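Local structure of disulfide bond protein A (Staphylococcus aureus, 3BCI) at residues Glu28-Val33 against Asp81-Leu86; Val63-Ser68 against Glu136-Ile141; Val71-Pro76 against Ile121-Thr126; Pro76-Asp81 against Leu110-Glu115. The protein is a thioredoxin-family thiol:disulfide oxidoreductase of the DsbA type, which probably introduces disulfide bonds into folding proteins through its redox-active cysteine pair. One frame throughout, in Å; residues are numbered along the deposited sequence.

Contact 1 of 4, residues Glu28-Val33 against Asp81-Leu86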
loop_
_atom_site.group_PDB
_atom_site.type_symbol
_atom_site.label_atom_id
_atom_site.label_comp_id
_atom_site.label_asym_id
_atom_site.label_seq_id
_atom_site.Cartn_x
_atom_site.Cartn_y
_atom_site.Cartn_z
ATOM N N GLU A 28 10.961 5.222 0.245
ATOM C CA GLU A 28 11.657 5.858 1.359
ATOM C C GLU A 28 10.743 6.012 2.556
ATOM O O GLU A 28 11.153 5.775 3.690
ATOM C CB GLU A 28 12.161 7.236 0.950
ATOM C CG GLU A 28 13.596 7.264 0.512
ATOM C CD GLU A 28 14.005 8.628 -0.006
ATOM O OE1 GLU A 28 13.683 9.640 0.636
ATOM O OE2 GLU A 28 14.658 8.695 -1.060
ATOM N N LEU A 29 9.506 6.431 2.309
ATOM C CA LEU A 29 8.553 6.594 3.398
ATOM C C LEU A 29 8.354 5.242 4.083
ATOM O O LEU A 29 8.398 5.142 5.310
ATOM C CB LEU A 29 7.222 7.131 2.863
ATOM C CG LEU A 29 6.092 7.407 3.867
ATOM C CD1 LEU A 29 5.105 8.391 3.250
ATOM C CD2 LEU A 29 5.380 6.106 4.256
ATOM N N ASP A 30 8.157 4.198 3.289
ATOM C CA ASP A 30 7.948 2.865 3.842
ATOM C C ASP A 30 9.104 2.435 4.750
ATOM O O ASP A 30 8.886 1.973 5.870
ATOM C CB ASP A 30 7.791 1.845 2.715
ATOM C CG ASP A 30 7.406 0.472 3.225
ATOM O OD1 ASP A 30 6.206 0.255 3.510
ATOM O OD2 ASP A 30 8.308 -0.381 3.354
ATOM N N GLU A 31 10.329 2.602 4.265
ATOM C CA GLU A 31 11.523 2.209 5.012
ATOM C C GLU A 31 11.737 3.026 6.276
ATOM O O GLU A 31 12.119 2.490 7.312
ATOM C CB GLU A 31 12.771 2.354 4.134
ATOM C CG GLU A 31 12.683 1.677 2.784
ATOM C CD GLU A 31 13.866 2.014 1.889
ATOM O OE1 GLU A 31 14.238 3.203 1.826
ATOM O OE2 GLU A 31 14.412 1.097 1.244
ATOM N N LYS A 32 11.489 4.328 6.181
ATOM C CA LYS A 32 11.690 5.240 7.301
ATOM C C LYS A 32 10.560 5.324 8.323
ATOM O O LYS A 32 10.805 5.473 9.522
ATOM C CB LYS A 32 11.953 6.650 6.769
ATOM C CG LYS A 32 13.227 6.791 5.948
ATOM C CD LYS A 32 13.378 8.220 5.427
ATOM C CE LYS A 32 14.729 8.429 4.753
ATOM N NZ LYS A 32 14.893 9.838 4.303
ATOM N N VAL A 33 9.326 5.226 7.848
ATOM C CA VAL A 33 8.163 5.379 8.715
ATOM C C VAL A 33 7.440 4.128 9.210
ATOM O O VAL A 33 7.156 3.993 10.406
ATOM C CB VAL A 33 7.118 6.281 8.013
ATOM C CG1 VAL A 33 5.844 6.358 8.834
ATOM C CG2 VAL A 33 7.703 7.668 7.778
ATOM N N ASP A 81 3.691 -6.788 5.562
ATOM C CA ASP A 81 4.921 -7.462 5.161
ATOM C C ASP A 81 4.996 -7.438 3.643
ATOM O O ASP A 81 6.061 -7.231 3.063
ATOM C CB ASP A 81 4.949 -8.922 5.626
ATOM C CG ASP A 81 5.104 -9.058 7.121
ATOM O OD1 ASP A 81 5.759 -8.198 7.747
ATOM O OD2 ASP A 81 4.580 -10.045 7.669
ATOM N N PHE A 82 3.852 -7.668 3.007
ATOM C CA PHE A 82 3.782 -7.673 1.552
ATOM C C PHE A 82 4.226 -6.316 1.015
ATOM O O PHE A 82 5.031 -6.226 0.090
ATOM C CB PHE A 82 2.349 -7.944 1.091
ATOM C CG PHE A 82 2.207 -8.028 -0.402
ATOM C CD1 PHE A 82 2.673 -9.138 -1.090
ATOM C CD2 PHE A 82 1.658 -6.970 -1.122
ATOM C CE1 PHE A 82 2.600 -9.193 -2.474
ATOM C CE2 PHE A 82 1.580 -7.015 -2.507
ATOM C CZ PHE A 82 2.054 -8.129 -3.185
ATOM N N GLN A 83 3.686 -5.262 1.612
ATOM C CA GLN A 83 3.989 -3.905 1.207
ATOM C C GLN A 83 5.480 -3.616 1.366
ATOM O O GLN A 83 6.133 -3.124 0.443
ATOM C CB GLN A 83 3.143 -2.947 2.047
ATOM C CG GLN A 83 3.103 -1.532 1.556
ATOM C CD GLN A 83 1.914 -0.776 2.110
ATOM O OE1 GLN A 83 1.780 -0.608 3.322
ATOM N NE2 GLN A 83 1.037 -0.323 1.220
ATOM N N LYS A 84 6.025 -3.945 2.529
ATOM C CA LYS A 84 7.443 -3.716 2.784
ATOM C C LYS A 84 8.309 -4.471 1.783
ATOM O O LYS A 84 9.223 -3.904 1.180
ATOM C CB LYS A 84 7.804 -4.158 4.205
ATOM C CG LYS A 84 9.295 -4.060 4.526
ATOM C CD LYS A 84 9.554 -4.318 6.001
ATOM C CE LYS A 84 9.190 -5.741 6.388
ATOM N NZ LYS A 84 8.944 -5.867 7.852
ATOM N N GLN A 85 8.013 -5.755 1.612
ATOM C CA GLN A 85 8.766 -6.602 0.697
ATOM C C GLN A 85 8.641 -6.170 -0.760
ATOM O O GLN A 85 9.587 -6.320 -1.535
ATOM C CB GLN A 85 8.331 -8.064 0.859
ATOM C CG GLN A 85 8.825 -8.706 2.157
ATOM C CD GLN A 85 8.251 -10.097 2.392
ATOM O OE1 GLN A 85 8.201 -10.926 1.481
ATOM N NE2 GLN A 85 7.830 -10.363 3.627
ATOM N N LEU A 86 7.488 -5.628 -1.140
ATOM C CA LEU A 86 7.310 -5.188 -2.520
ATOM C C LEU A 86 8.111 -3.907 -2.780
ATOM O O LEU A 86 8.786 -3.791 -3.801
ATOM C CB LEU A 86 5.825 -4.969 -2.837
ATOM C CG LEU A 86 5.493 -4.667 -4.308
ATOM C CD1 LEU A 86 6.080 -5.749 -5.206
ATOM C CD2 LEU A 86 3.981 -4.604 -4.496
HETATM O O HOH W 1 10.310 -1.503 2.113
#
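Helix 24-42, at whose start the redox-active pair Cys23 and Cys26 sits, meets helix 79-88 of the helical part of this DsbA where Asp30 faces Lys84. The two helices come close here, with CA of Asp30 and CA of Lys84 6.7 Å apart, and a small acidic side chain suits so narrow a gap. Asp30 sends its carboxylate straight across: with CG anti to the backbone N (chi1 -173°), OD2 comes to 3.5 Å from the CA of Lys84, and OD1 lies 4.1 Å from CG of Gln83. The carboxylate therefore rests against backbone and aliphatic carbon. Lys84 crosses Asp30 at about a right angle and touches it with CB and CG; a bend at chi3 (65°) then leads NZ away, toward Asp81 in a long ion pair.

Polar satisfaction comes from a water, which donates both to OD2 of Asp30 at 2.6 Å and to the backbone O of Lys84 at 2.8 Å, tying the helices together without a direct bond. Gln83 touches Asp30 with CG alone, while its chain, extended beyond CG, carries the amide on to Tyr49 and Tyr21. Asp30 is buried and lies near the CxxC pair without touching it. A CxxC at the start of a long helix, with a helical domain packed beside that helix, is the hallmark of the DsbA branch of the thioredoxin fold.

Contact 2 of 4, residues Val63-Ser68 against Glu136-Ile141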
loop_
_atom_site.group_PDB
_atom_site.type_symbol
_atom_site.label_atom_id
_atom_site.label_comp_id
_atom_site.label_asym_id
_atom_site.label_seq_id
_atom_site.Cartn_x
_atom_site.Cartn_y
_atom_site.Cartn_z
ATOM N N VAL A 63 -1.412 -3.124 -11.879
ATOM C CA VAL A 63 -1.360 -4.564 -11.662
ATOM C C VAL A 63 -0.825 -4.813 -10.258
ATOM O O VAL A 63 -1.349 -5.651 -9.521
ATOM C CB VAL A 63 -0.443 -5.272 -12.692
ATOM C CG1 VAL A 63 -0.431 -6.769 -12.430
ATOM C CG2 VAL A 63 -0.939 -5.004 -14.112
ATOM N N GLY A 64 0.220 -4.077 -9.893
ATOM C CA GLY A 64 0.795 -4.218 -8.569
ATOM C C GLY A 64 -0.235 -3.830 -7.522
ATOM O O GLY A 64 -0.329 -4.457 -6.462
ATOM N N SER A 65 -1.020 -2.800 -7.825
ATOM C CA SER A 65 -2.052 -2.327 -6.909
ATOM C C SER A 65 -3.124 -3.389 -6.699
ATOM O O SER A 65 -3.589 -3.583 -5.582
ATOM C CB SER A 65 -2.700 -1.047 -7.439
ATOM O OG SER A 65 -3.670 -0.565 -6.522
ATOM N N ARG A 66 -3.528 -4.067 -7.772
ATOM C CA ARG A 66 -4.532 -5.127 -7.659
ATOM C C ARG A 66 -4.040 -6.257 -6.742
ATOM O O ARG A 66 -4.756 -6.695 -5.849
ATOM C CB ARG A 66 -4.852 -5.714 -9.037
ATOM C CG ARG A 66 -5.566 -4.760 -9.977
ATOM C CD ARG A 66 -5.545 -5.300 -11.399
ATOM N NE ARG A 66 -6.103 -4.347 -12.350
ATOM C CZ ARG A 66 -5.784 -4.312 -13.638
ATOM N NH1 ARG A 66 -4.909 -5.178 -14.131
ATOM N NH2 ARG A 66 -6.338 -3.410 -14.433
ATOM N N ALA A 67 -2.819 -6.731 -6.976
ATOM C CA ALA A 67 -2.261 -7.807 -6.163
ATOM C C ALA A 67 -2.203 -7.362 -4.708
ATOM O O ALA A 67 -2.520 -8.133 -3.799
ATOM C CB ALA A 67 -0.863 -8.177 -6.656
ATOM N N SER A 68 -1.802 -6.110 -4.500
ATOM C CA SER A 68 -1.704 -5.539 -3.162
ATOM C C SER A 68 -3.065 -5.557 -2.470
ATOM O O SER A 68 -3.179 -5.964 -1.308
ATOM C CB SER A 68 -1.180 -4.099 -3.251
ATOM O OG SER A 68 -1.050 -3.515 -1.966
ATOM N N GLU A 136 -8.858 0.277 -8.985
ATOM C CA GLU A 136 -9.402 1.370 -9.780
ATOM C C GLU A 136 -9.908 2.494 -8.878
ATOM O O GLU A 136 -9.639 3.667 -9.128
ATOM C CB GLU A 136 -10.563 0.881 -10.652
ATOM C CG GLU A 136 -10.166 -0.030 -11.808
ATOM C CD GLU A 136 -9.175 0.622 -12.758
ATOM O OE1 GLU A 136 -9.316 1.839 -13.016
ATOM O OE2 GLU A 136 -8.265 -0.084 -13.254
ATOM N N LYS A 137 -10.639 2.124 -7.832
ATOM C CA LYS A 137 -11.209 3.089 -6.902
ATOM C C LYS A 137 -10.139 3.972 -6.262
ATOM O O LYS A 137 -10.367 5.162 -6.040
ATOM C CB LYS A 137 -12.008 2.364 -5.814
ATOM C CG LYS A 137 -12.841 3.294 -4.938
ATOM C CD LYS A 137 -13.515 2.544 -3.797
ATOM C CE LYS A 137 -14.411 3.473 -2.981
ATOM N NZ LYS A 137 -15.008 2.784 -1.798
ATOM N N ASP A 138 -8.978 3.393 -5.969
ATOM C CA ASP A 138 -7.880 4.154 -5.369
ATOM C C ASP A 138 -7.551 5.396 -6.194
ATOM O O ASP A 138 -7.253 6.458 -5.649
ATOM C CB ASP A 138 -6.625 3.290 -5.256
ATOM C CG ASP A 138 -6.495 2.611 -3.906
ATOM O OD1 ASP A 138 -7.465 2.644 -3.111
ATOM O OD2 ASP A 138 -5.419 2.036 -3.645
ATOM N N LYS A 139 -7.600 5.271 -7.514
ATOM C CA LYS A 139 -7.288 6.415 -8.360
ATOM C C LYS A 139 -8.356 7.491 -8.205
ATOM O O LYS A 139 -8.052 8.680 -8.214
ATOM C CB LYS A 139 -7.190 5.984 -9.819
ATOM C CG LYS A 139 -6.254 4.810 -10.029
ATOM C CD LYS A 139 -6.286 4.346 -11.469
ATOM C CE LYS A 139 -5.276 5.103 -12.292
ATOM N NZ LYS A 139 -5.641 5.087 -13.732
ATOM N N LYS A 140 -9.607 7.063 -8.071
ATOM C CA LYS A 140 -10.721 7.987 -7.903
ATOM C C LYS A 140 -10.616 8.679 -6.539
ATOM O O LYS A 140 -10.897 9.871 -6.410
ATOM C CB LYS A 140 -12.050 7.230 -8.006
ATOM C CG LYS A 140 -13.284 8.107 -7.873
ATOM C CD LYS A 140 -14.558 7.293 -8.007
ATOM C CE LYS A 140 -15.788 8.170 -7.870
ATOM N NZ LYS A 140 -15.842 8.839 -6.541
ATOM N N ILE A 141 -10.212 7.926 -5.520
ATOM C CA ILE A 141 -10.071 8.492 -4.183
ATOM C C ILE A 141 -9.040 9.621 -4.199
ATOM O O ILE A 141 -9.295 10.715 -3.694
ATOM C CB ILE A 141 -9.639 7.410 -3.161
ATOM C CG1 ILE A 141 -10.779 6.403 -2.967
ATOM C CG2 ILE A 141 -9.258 8.064 -1.829
ATOM C CD1 ILE A 141 -10.413 5.206 -2.091
HETATM O O HOH W 2 -7.909 -2.297 -11.618
#
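Arg66 and Glu136 hold each other through a water and not by a direct salt bridge. Water 2 accepts from NE of Arg66 at 2.8 Å, lying at the edge of the guanidinium and in its plane, and donates to OE2 of Glu136, also at 2.8 Å. The charged atoms NH2 of Arg66 and OE2 of Glu136 stay 4.0 Å apart, near enough for attraction. The two side chains run side by side and point the same way, their flat ends turned 42° from one another. Arg66 is extended from CG to NE, whereas Glu136 bends at chi2 (-58°), which swings its carboxylate back toward the arginine.

This pairing joins helix 61-74 to helix 130-144, both belonging to the helical part that DsbA proteins add to the thioredoxin fold. Deeper between them, OG of Ser65 comes only to 4.3 Å from OD2 of Asp138; a serine is small enough for this buried place. The carboxylate of Asp138 is engaged by His69 and by the backbone N of Asn53, at the end of strand 48-53, so the acid links both helices to the edge of the sheet. Further out, the guanidinium of Arg66 makes a cation-pi contact with Trp132, and its side chain also packs on Tyr124 and Ala135.

Contact 3 of 4, residues Val71-Pro76 against Ile121-Thr126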
loop_
_atom_site.group_PDB
_atom_site.type_symbol
_atom_site.label_atom_id
_atom_site.label_comp_id
_atom_site.label_asym_id
_atom_site.label_seq_id
_atom_site.Cartn_x
_atom_site.Cartn_y
_atom_site.Cartn_z
ATOM N N VAL A 71 -4.144 -9.094 -1.497
ATOM C CA VAL A 71 -3.482 -9.525 -0.269
ATOM C C VAL A 71 -4.168 -8.914 0.952
ATOM O O VAL A 71 -4.434 -9.604 1.940
ATOM C CB VAL A 71 -1.986 -9.112 -0.259
ATOM C CG1 VAL A 71 -1.367 -9.387 1.112
ATOM C CG2 VAL A 71 -1.232 -9.883 -1.336
ATOM N N LEU A 72 -4.454 -7.618 0.881
ATOM C CA LEU A 72 -5.101 -6.918 1.980
ATOM C C LEU A 72 -6.453 -7.529 2.362
ATOM O O LEU A 72 -6.734 -7.754 3.542
ATOM C CB LEU A 72 -5.298 -5.440 1.614
ATOM C CG LEU A 72 -6.157 -4.623 2.586
ATOM C CD1 LEU A 72 -5.483 -4.591 3.956
ATOM C CD2 LEU A 72 -6.358 -3.206 2.046
ATOM N N MET A 73 -7.291 -7.807 1.369
ATOM C CA MET A 73 -8.614 -8.353 1.659
ATOM C C MET A 73 -8.665 -9.817 2.075
ATOM O O MET A 73 -9.562 -10.204 2.815
ATOM C CB MET A 73 -9.554 -8.137 0.469
ATOM C CG MET A 73 -9.101 -8.782 -0.818
ATOM S SD MET A 73 -10.292 -8.504 -2.156
ATOM C CE MET A 73 -10.305 -6.725 -2.210
ATOM N N TYR A 74 -7.714 -10.627 1.613
ATOM C CA TYR A 74 -7.706 -12.050 1.949
ATOM C C TYR A 74 -6.677 -12.470 2.997
ATOM O O TYR A 74 -6.797 -13.536 3.600
ATOM C CB TYR A 74 -7.506 -12.883 0.683
ATOM C CG TYR A 74 -8.626 -12.734 -0.315
ATOM C CD1 TYR A 74 -9.950 -12.947 0.065
ATOM C CD2 TYR A 74 -8.368 -12.391 -1.641
ATOM C CE1 TYR A 74 -10.990 -12.825 -0.850
ATOM C CE2 TYR A 74 -9.401 -12.266 -2.566
ATOM C CZ TYR A 74 -10.710 -12.487 -2.161
ATOM O OH TYR A 74 -11.737 -12.382 -3.070
ATOM N N ALA A 75 -5.665 -11.638 3.208
ATOM C CA ALA A 75 -4.637 -11.937 4.196
ATOM C C ALA A 75 -4.178 -10.637 4.839
ATOM O O ALA A 75 -3.001 -10.271 4.763
ATOM C CB ALA A 75 -3.454 -12.658 3.532
ATOM N N PRO A 76 -5.107 -9.923 5.496
ATOM C CA PRO A 76 -4.796 -8.651 6.154
ATOM C C PRO A 76 -3.598 -8.660 7.096
ATOM O O PRO A 76 -2.836 -7.690 7.142
ATOM C CB PRO A 76 -6.107 -8.292 6.864
ATOM C CG PRO A 76 -6.774 -9.633 7.071
ATOM C CD PRO A 76 -6.499 -10.326 5.767
ATOM N N ILE A 121 -4.022 -14.859 -5.828
ATOM C CA ILE A 121 -3.439 -14.845 -7.165
ATOM C C ILE A 121 -4.511 -14.795 -8.250
ATOM O O ILE A 121 -4.388 -14.051 -9.219
ATOM C CB ILE A 121 -2.526 -16.086 -7.359
ATOM C CG1 ILE A 121 -1.316 -15.975 -6.426
ATOM C CG2 ILE A 121 -2.055 -16.196 -8.789
ATOM C CD1 ILE A 121 -0.345 -17.150 -6.515
ATOM N N LYS A 122 -5.575 -15.571 -8.081
ATOM C CA LYS A 122 -6.645 -15.575 -9.070
ATOM C C LYS A 122 -7.483 -14.292 -9.009
ATOM O O LYS A 122 -7.907 -13.766 -10.036
ATOM C CB LYS A 122 -7.536 -16.805 -8.859
ATOM C CG LYS A 122 -8.642 -16.985 -9.900
ATOM C CD LYS A 122 -9.928 -16.294 -9.489
ATOM C CE LYS A 122 -11.061 -16.641 -10.441
ATOM N NZ LYS A 122 -12.350 -16.033 -10.016
ATOM N N ASP A 123 -7.706 -13.774 -7.805
ATOM C CA ASP A 123 -8.518 -12.573 -7.654
ATOM C C ASP A 123 -7.943 -11.325 -8.329
ATOM O O ASP A 123 -8.659 -10.629 -9.044
ATOM C CB ASP A 123 -8.775 -12.296 -6.166
ATOM C CG ASP A 123 -9.903 -11.289 -5.940
ATOM O OD1 ASP A 123 -9.691 -10.073 -6.136
ATOM O OD2 ASP A 123 -11.013 -11.723 -5.571
ATOM N N TYR A 124 -6.657 -11.046 -8.129
ATOM C CA TYR A 124 -6.068 -9.851 -8.729
ATOM C C TYR A 124 -5.900 -9.933 -10.242
ATOM O O TYR A 124 -5.667 -8.919 -10.896
ATOM C CB TYR A 124 -4.731 -9.503 -8.047
ATOM C CG TYR A 124 -3.464 -10.052 -8.678
ATOM C CD1 TYR A 124 -2.822 -9.370 -9.711
ATOM C CD2 TYR A 124 -2.876 -11.228 -8.203
ATOM C CE1 TYR A 124 -1.620 -9.841 -10.254
ATOM C CE2 TYR A 124 -1.677 -11.710 -8.738
ATOM C CZ TYR A 124 -1.053 -11.013 -9.761
ATOM O OH TYR A 124 0.135 -11.481 -10.284
ATOM N N LYS A 125 -6.042 -11.132 -10.800
ATOM C CA LYS A 125 -5.910 -11.317 -12.243
ATOM C C LYS A 125 -7.267 -11.411 -12.936
ATOM O O LYS A 125 -7.339 -11.490 -14.160
ATOM C CB LYS A 125 -5.115 -12.588 -12.548
ATOM C CG LYS A 125 -3.712 -12.618 -11.957
ATOM C CD LYS A 125 -2.996 -13.906 -12.329
ATOM C CE LYS A 125 -1.601 -13.947 -11.740
ATOM N NZ LYS A 125 -0.896 -15.207 -12.079
ATOM N N THR A 126 -8.342 -11.407 -12.156
ATOM C CA THR A 126 -9.686 -11.517 -12.717
ATOM C C THR A 126 -10.363 -10.162 -12.904
ATOM O O THR A 126 -10.592 -9.432 -11.944
ATOM C CB THR A 126 -10.579 -12.393 -11.822
ATOM O OG1 THR A 126 -9.965 -13.677 -11.650
ATOM C CG2 THR A 126 -11.956 -12.577 -12.456
#
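A single tyrosine-to-aspartate hydrogen bond joins the C-terminal end of helix 61-74 to the C-terminal part of helix 114-125, on the outer part of the helical region. Tyr74 OH donates to OD2 of Asp123 at 2.7 Å, a short bond. The ring reaches it with its edge: the CG of Asp123 lies in the ring plane and 3.5 Å from CE2 of Tyr74, so the carboxylate sits against the rim beside the hydroxyl. The two flat groups stand 73° apart, and the hydroxyl comes to OD2 from above the carboxylate plane, 52° out of it. With CG anti to the backbone N (chi1 -165°), Asp123 projects from its helix to meet the tyrosine.

Tyrosine suits the site because its long, rigid ring spans the gap while its hydroxyl still supplies a donor. The CG of Met73 packs over one face of that ring, offset toward the rim, and Met73 SD lies 4.3 Å from Asp123 OD1. That second oxygen has its own partner, Ser131 OG, at the start of helix 130-144. With each oxygen taking up a hydrogen bond, the buried carboxylate is fixed in rotation, and the two donors would be expected to favour its ionised form.

Contact 4 of 4, residues Pro76-Asp81 against Leu110-Glu115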
loop_
_atom_site.group_PDB
_atom_site.type_symbol
_atom_site.label_atom_id
_atom_site.label_comp_id
_atom_site.label_asym_id
_atom_site.label_seq_id
_atom_site.Cartn_x
_atom_site.Cartn_y
_atom_site.Cartn_z
ATOM N N PRO A 76 -5.107 -9.923 5.496
ATOM C CA PRO A 76 -4.796 -8.651 6.154
ATOM C C PRO A 76 -3.598 -8.660 7.096
ATOM O O PRO A 76 -2.836 -7.690 7.142
ATOM C CB PRO A 76 -6.107 -8.292 6.864
ATOM C CG PRO A 76 -6.774 -9.633 7.071
ATOM C CD PRO A 76 -6.499 -10.326 5.767
ATOM N N LYS A 77 -3.414 -9.744 7.842
ATOM C CA LYS A 77 -2.293 -9.807 8.775
ATOM C C LYS A 77 -0.936 -9.935 8.075
ATOM O O LYS A 77 0.112 -9.855 8.717
ATOM C CB LYS A 77 -2.494 -10.959 9.768
ATOM C CG LYS A 77 -3.756 -10.812 10.615
ATOM C CD LYS A 77 -3.891 -11.917 11.661
ATOM C CE LYS A 77 -3.566 -11.408 13.059
ATOM N NZ LYS A 77 -3.689 -12.480 14.088
ATOM N N SER A 78 -0.960 -10.123 6.758
ATOM C CA SER A 78 0.269 -10.246 5.970
ATOM C C SER A 78 0.470 -9.034 5.062
ATOM O O SER A 78 1.495 -8.920 4.398
ATOM C CB SER A 78 0.217 -11.496 5.078
ATOM O OG SER A 78 0.062 -12.678 5.832
ATOM N N PHE A 79 -0.509 -8.137 5.030
ATOM C CA PHE A 79 -0.446 -6.966 4.160
ATOM C C PHE A 79 0.783 -6.072 4.336
ATOM O O PHE A 79 1.443 -5.727 3.351
ATOM C CB PHE A 79 -1.718 -6.127 4.315
ATOM C CG PHE A 79 -1.755 -4.912 3.423
ATOM C CD1 PHE A 79 -1.764 -5.048 2.038
ATOM C CD2 PHE A 79 -1.752 -3.633 3.970
ATOM C CE1 PHE A 79 -1.765 -3.921 1.207
ATOM C CE2 PHE A 79 -1.754 -2.504 3.154
ATOM C CZ PHE A 79 -1.759 -2.645 1.770
ATOM N N LEU A 80 1.097 -5.691 5.572
ATOM C CA LEU A 80 2.247 -4.828 5.799
ATOM C C LEU A 80 3.571 -5.473 5.394
ATOM O O LEU A 80 4.480 -4.785 4.926
ATOM C CB LEU A 80 2.284 -4.361 7.260
ATOM C CG LEU A 80 1.122 -3.412 7.593
ATOM C CD1 LEU A 80 1.229 -2.948 9.042
ATOM C CD2 LEU A 80 1.148 -2.209 6.651
ATOM N N ASP A 81 3.691 -6.788 5.562
ATOM C CA ASP A 81 4.921 -7.462 5.161
ATOM C C ASP A 81 4.996 -7.438 3.643
ATOM O O ASP A 81 6.061 -7.231 3.063
ATOM C CB ASP A 81 4.949 -8.922 5.626
ATOM C CG ASP A 81 5.104 -9.058 7.121
ATOM O OD1 ASP A 81 5.759 -8.198 7.747
ATOM O OD2 ASP A 81 4.580 -10.045 7.669
ATOM N N LEU A 110 4.859 -14.898 1.138
ATOM C CA LEU A 110 4.135 -14.650 2.384
ATOM C C LEU A 110 3.905 -15.963 3.140
ATOM O O LEU A 110 3.645 -15.967 4.345
ATOM C CB LEU A 110 2.792 -13.979 2.092
ATOM C CG LEU A 110 2.851 -12.605 1.416
ATOM C CD1 LEU A 110 1.440 -12.091 1.174
ATOM C CD2 LEU A 110 3.629 -11.634 2.291
ATOM N N HIS A 111 3.993 -17.074 2.417
ATOM C CA HIS A 111 3.815 -18.400 3.003
ATOM C C HIS A 111 2.480 -18.602 3.693
ATOM O O HIS A 111 2.418 -19.074 4.831
ATOM C CB HIS A 111 4.954 -18.691 3.980
ATOM C CG HIS A 111 6.305 -18.660 3.341
ATOM N ND1 HIS A 111 6.581 -19.328 2.166
ATOM C CD2 HIS A 111 7.447 -18.024 3.691
ATOM C CE1 HIS A 111 7.835 -19.103 1.820
ATOM N NE2 HIS A 111 8.383 -18.314 2.727
ATOM N N LEU A 112 1.411 -18.240 2.995
ATOM C CA LEU A 112 0.063 -18.402 3.515
ATOM C C LEU A 112 -0.299 -19.842 3.181
ATOM O O LEU A 112 0.477 -20.539 2.522
ATOM C CB LEU A 112 -0.897 -17.464 2.783
ATOM C CG LEU A 112 -0.501 -15.989 2.693
ATOM C CD1 LEU A 112 -1.438 -15.279 1.724
ATOM C CD2 LEU A 112 -0.555 -15.345 4.068
ATOM N N ASP A 113 -1.460 -20.304 3.630
ATOM C CA ASP A 113 -1.844 -21.661 3.289
ATOM C C ASP A 113 -2.090 -21.655 1.782
ATOM O O ASP A 113 -2.453 -20.624 1.207
ATOM C CB ASP A 113 -3.108 -22.098 4.033
ATOM C CG ASP A 113 -4.352 -21.398 3.536
ATOM O OD1 ASP A 113 -4.640 -20.287 4.022
ATOM O OD2 ASP A 113 -5.042 -21.960 2.655
ATOM N N LYS A 114 -1.884 -22.804 1.151
ATOM C CA LYS A 114 -2.039 -22.956 -0.290
ATOM C C LYS A 114 -3.293 -22.345 -0.912
ATOM O O LYS A 114 -3.195 -21.568 -1.865
ATOM C CB LYS A 114 -1.971 -24.440 -0.660
ATOM C CG LYS A 114 -1.917 -24.710 -2.154
ATOM C CD LYS A 114 -0.602 -24.246 -2.759
ATOM C CE LYS A 114 -0.438 -24.777 -4.174
ATOM N NZ LYS A 114 0.908 -24.480 -4.735
ATOM N N GLU A 115 -4.463 -22.693 -0.387
ATOM C CA GLU A 115 -5.711 -22.181 -0.943
ATOM C C GLU A 115 -5.874 -20.663 -0.829
ATOM O O GLU A 115 -6.455 -20.039 -1.708
ATOM C CB GLU A 115 -6.915 -22.890 -0.309
ATOM C CG GLU A 115 -7.039 -24.382 -0.666
ATOM C CD GLU A 115 -7.037 -24.653 -2.175
ATOM O OE1 GLU A 115 -7.504 -23.786 -2.947
ATOM O OE2 GLU A 115 -6.586 -25.746 -2.589
HETATM O O HOH W 3 2.368 -13.894 5.815
#
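Ser78 points its side chain between two leucines of the loop that follows helix 100-108: CD1 of Leu110 and CD2 of Leu112 both come to its CB, each 4.1 Å from that atom. The hydroxyl goes on past this point, so that OG of Ser78 approaches CD2 of Leu112 at 3.3 Å, a tight polar-to-methyl contact. Because OG is placed beside the backbone N of Ser78 (chi1 -59°), it is also turned toward the loop backbone. There water 3 lies 2.6 Å from Ser78 OG and donates to Leu110 O, 2.8 Å from the water. Here the small size of serine permits the close approach and its hydroxyl brings in the water.

Leu110 spreads its two branches over different atoms: CD1 meets the Ser78 side chain, while CD2 lies 4.0 Å from the Ser78 carbonyl O and brushes CB of Asp81. The carboxylate of Asp81 looks elsewhere, to Arg38 of helix 24-42. Leu110 also packs on Val71 and Leu112 on Ala75, so these partly exposed leucines join the loop to helix 61-74 and the residue that follows it. His111 between them has positive phi, which turns the chain after helix 100-108, and Asp113 then N-caps helix 114-125. The contact packs the start of helix 79-88 and the turn before it against the loop between helices 100-108 and 114-125, within the helical insertion of the DsbA fold.

How the contacts relate
Contact 1 is the most buried of the four, contacts 2 and 3 are partly buried, and contact 4 lies at the surface. Helix 61-74 serves contacts 2 and 3, and helix 79-88 serves contacts 1 and 4, which share Asp81; contacts 3 and 4 share Pro76 and both use residues of helix 114-125 or its approach. Phe82 brings several together, packing on Ser68, Val71 and Leu110, while Tyr124 packs on Ala67 and Val63 between contacts 2 and 3. Waters bridge contacts 1, 2 and 4, whereas contact 3 alone has a direct hydrogen bond. In contacts 1 to 3 a carboxylate oxygen meets the other segment; in contact 4 leucine methyls meet Ser78, and Asp81 touches through CB alone.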